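Local coordinates for X-ray repair cross complementing protein 1 variant (PDB 6WH2) that probably acts as a scaffold in DNA single-strand break repair, assembling repair protein complexes and limiting PARP1 activity, the chain here being one of its BRCT domains, at residues F69-W74 with Q88-V93. Numbering follows the deposited sequence.
Sequences FVRPRW and QLYGVV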
# COMPACT_ATOMS: atom_id res chain seq x y z
N PHE B 69 -5.29 -1.75 1.55
CA PHE B 69 -6.46 -1.08 2.10
C PHE B 69 -6.74 0.16 1.27
O PHE B 69 -5.91 1.08 1.23
CB PHE B 69 -6.25 -0.73 3.58
CG PHE B 69 -5.92 -1.92 4.44
CD1 PHE B 69 -4.61 -2.34 4.59
CD2 PHE B 69 -6.92 -2.62 5.09
CE1 PHE B 69 -4.30 -3.43 5.38
CE2 PHE B 69 -6.62 -3.72 5.88
CZ PHE B 69 -5.30 -4.12 6.02
N VAL B 70 -7.90 0.19 0.61
CA VAL B 70 -8.18 1.19 -0.41
C VAL B 70 -9.54 1.84 -0.14
O VAL B 70 -10.41 1.27 0.51
CB VAL B 70 -8.15 0.58 -1.83
CG1 VAL B 70 -7.97 1.67 -2.87
CG2 VAL B 70 -7.06 -0.46 -1.96
N ARG B 71 -9.70 3.06 -0.67
CA ARG B 71 -10.93 3.82 -0.57
C ARG B 71 -11.92 3.41 -1.66
O ARG B 71 -11.53 2.85 -2.69
CB ARG B 71 -10.63 5.31 -0.69
CG ARG B 71 -10.00 5.93 0.55
CD ARG B 71 -9.97 7.45 0.45
NE ARG B 71 -8.85 7.93 -0.36
CZ ARG B 71 -8.99 8.46 -1.57
NH1 ARG B 71 -10.19 8.60 -2.11
NH2 ARG B 71 -7.92 8.87 -2.24
N PRO B 72 -13.21 3.67 -1.45
CA PRO B 72 -14.20 3.33 -2.50
C PRO B 72 -13.99 4.07 -3.80
O PRO B 72 -14.40 3.58 -4.86
CB PRO B 72 -15.54 3.71 -1.85
CG PRO B 72 -15.28 3.66 -0.38
CD PRO B 72 -13.86 4.11 -0.21
N ARG B 73 -13.36 5.26 -3.77
CA ARG B 73 -13.13 6.02 -4.99
C ARG B 73 -12.28 5.25 -5.99
O ARG B 73 -12.35 5.53 -7.20
CB ARG B 73 -12.47 7.36 -4.65
CG ARG B 73 -12.51 8.38 -5.78
CD ARG B 73 -13.94 8.71 -6.18
NE ARG B 73 -13.99 9.67 -7.29
CZ ARG B 73 -13.96 9.33 -8.57
NH1 ARG B 73 -13.88 8.06 -8.92
NH2 ARG B 73 -14.02 10.27 -9.51
N TRP B 74 -11.47 4.30 -5.53
CA TRP B 74 -10.70 3.46 -6.44
C TRP B 74 -11.62 2.65 -7.35
O TRP B 74 -11.36 2.53 -8.56
CB TRP B 74 -9.80 2.52 -5.64
CG TRP B 74 -9.01 1.55 -6.46
CD1 TRP B 74 -8.30 1.82 -7.59
CD2 TRP B 74 -8.85 0.15 -6.20
NE1 TRP B 74 -7.70 0.67 -8.06
CE2 TRP B 74 -8.02 -0.37 -7.23
CE3 TRP B 74 -9.32 -0.72 -5.21
CZ2 TRP B 74 -7.67 -1.71 -7.28
CZ3 TRP B 74 -8.96 -2.05 -5.27
CH2 TRP B 74 -8.14 -2.54 -6.30
N GLN B 88 -2.62 2.26 -4.99
CA GLN B 88 -1.83 3.17 -4.16
C GLN B 88 -2.34 4.61 -4.26
O GLN B 88 -2.13 5.40 -3.33
CB GLN B 88 -0.36 3.10 -4.56
CG GLN B 88 0.30 1.76 -4.26
CD GLN B 88 0.31 0.83 -5.46
OE1 GLN B 88 -0.68 0.73 -6.19
NE2 GLN B 88 1.42 0.14 -5.67
N LEU B 89 -3.00 4.96 -5.36
CA LEU B 89 -3.53 6.30 -5.53
C LEU B 89 -4.75 6.57 -4.67
O LEU B 89 -5.22 7.72 -4.62
CB LEU B 89 -3.88 6.54 -7.00
CG LEU B 89 -2.71 6.51 -7.99
CD1 LEU B 89 -3.22 6.44 -9.42
CD2 LEU B 89 -1.82 7.73 -7.79
N TYR B 90 -5.28 5.55 -3.98
CA TYR B 90 -6.46 5.70 -3.14
C TYR B 90 -6.29 4.96 -1.82
O TYR B 90 -7.27 4.56 -1.19
CB TYR B 90 -7.72 5.20 -3.87
CG TYR B 90 -7.81 5.66 -5.31
CD1 TYR B 90 -7.21 4.93 -6.33
CD2 TYR B 90 -8.50 6.81 -5.65
CE1 TYR B 90 -7.29 5.34 -7.65
CE2 TYR B 90 -8.59 7.24 -6.97
CZ TYR B 90 -7.98 6.50 -7.96
OH TYR B 90 -8.06 6.91 -9.27
N GLY B 91 -5.04 4.77 -1.38
CA GLY B 91 -4.78 3.92 -0.24
C GLY B 91 -5.19 4.55 1.08
O GLY B 91 -5.36 5.76 1.22
N VAL B 92 -5.32 3.68 2.08
CA VAL B 92 -5.75 4.05 3.42
C VAL B 92 -4.66 3.66 4.41
O VAL B 92 -4.07 2.58 4.31
CB VAL B 92 -7.09 3.37 3.79
CG1 VAL B 92 -7.56 3.82 5.17
CG2 VAL B 92 -8.14 3.68 2.74
N VAL B 93 -4.38 4.55 5.36
CA VAL B 93 -3.33 4.35 6.36
C VAL B 93 -3.85 4.80 7.72
O VAL B 93 -4.83 5.55 7.81
CB VAL B 93 -2.04 5.11 6.00
CG1 VAL B 93 -1.40 4.53 4.75
CG2 VAL B 93 -2.33 6.59 5.83
O HOH W 1 -5.67 8.21 -0.80
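Tyr90 lays one face of its ring against the backbone of Arg73 and Trp74. CA of Trp74 sits 3.9 Å from the centroid of the Tyr90 ring, 14° off the normal, a CH-pi contact. With its CG anti to the backbone N (chi1 177°), Trp74 carries its indole past the CD1 side of the tyrosine; CD1 of Trp74 comes to 3.5 Å from CD1 of Tyr90, and the five-membered ring and the phenol are inclined at 32°. The indole runs on into the core against Phe46, with NE1 hydrogen-bonded to O of Leu85. CG1 of Val70 packs against CB of Tyr90 at 3.7 Å.

Arg71 crosses the tyrosine at about a right angle. Its chain bends at chi3, and one guanidinium face lies over CA and CB of Tyr90. A water in the guanidinium plane takes a hydrogen bond from NH2 of Arg71 (2.8 Å) and gives one to O of Gly91, tying the arginine to the backbone. Farther along, CG2 of Val92 rests on CG of Arg71 at 3.6 Å.

Two backbone hydrogen bonds flank the pairing of Val70 with Gly91: N of Arg71 to O of Tyr90, 2.9 Å, and N of Val92 to O of Phe69, 2.8 Å. Val70 and Gly91 thus form a non-hydrogen-bonded antiparallel pair, a single bridge. On its other side, the backbone of Val70 hydrogen-bonds with Val47 and Thr49. The loop after helix 73-81 returns antiparallel to strand 68-70 and meets it through this bridge, at an outermost strand of the parallel 2-1-3-4 sheet of the BRCT fold.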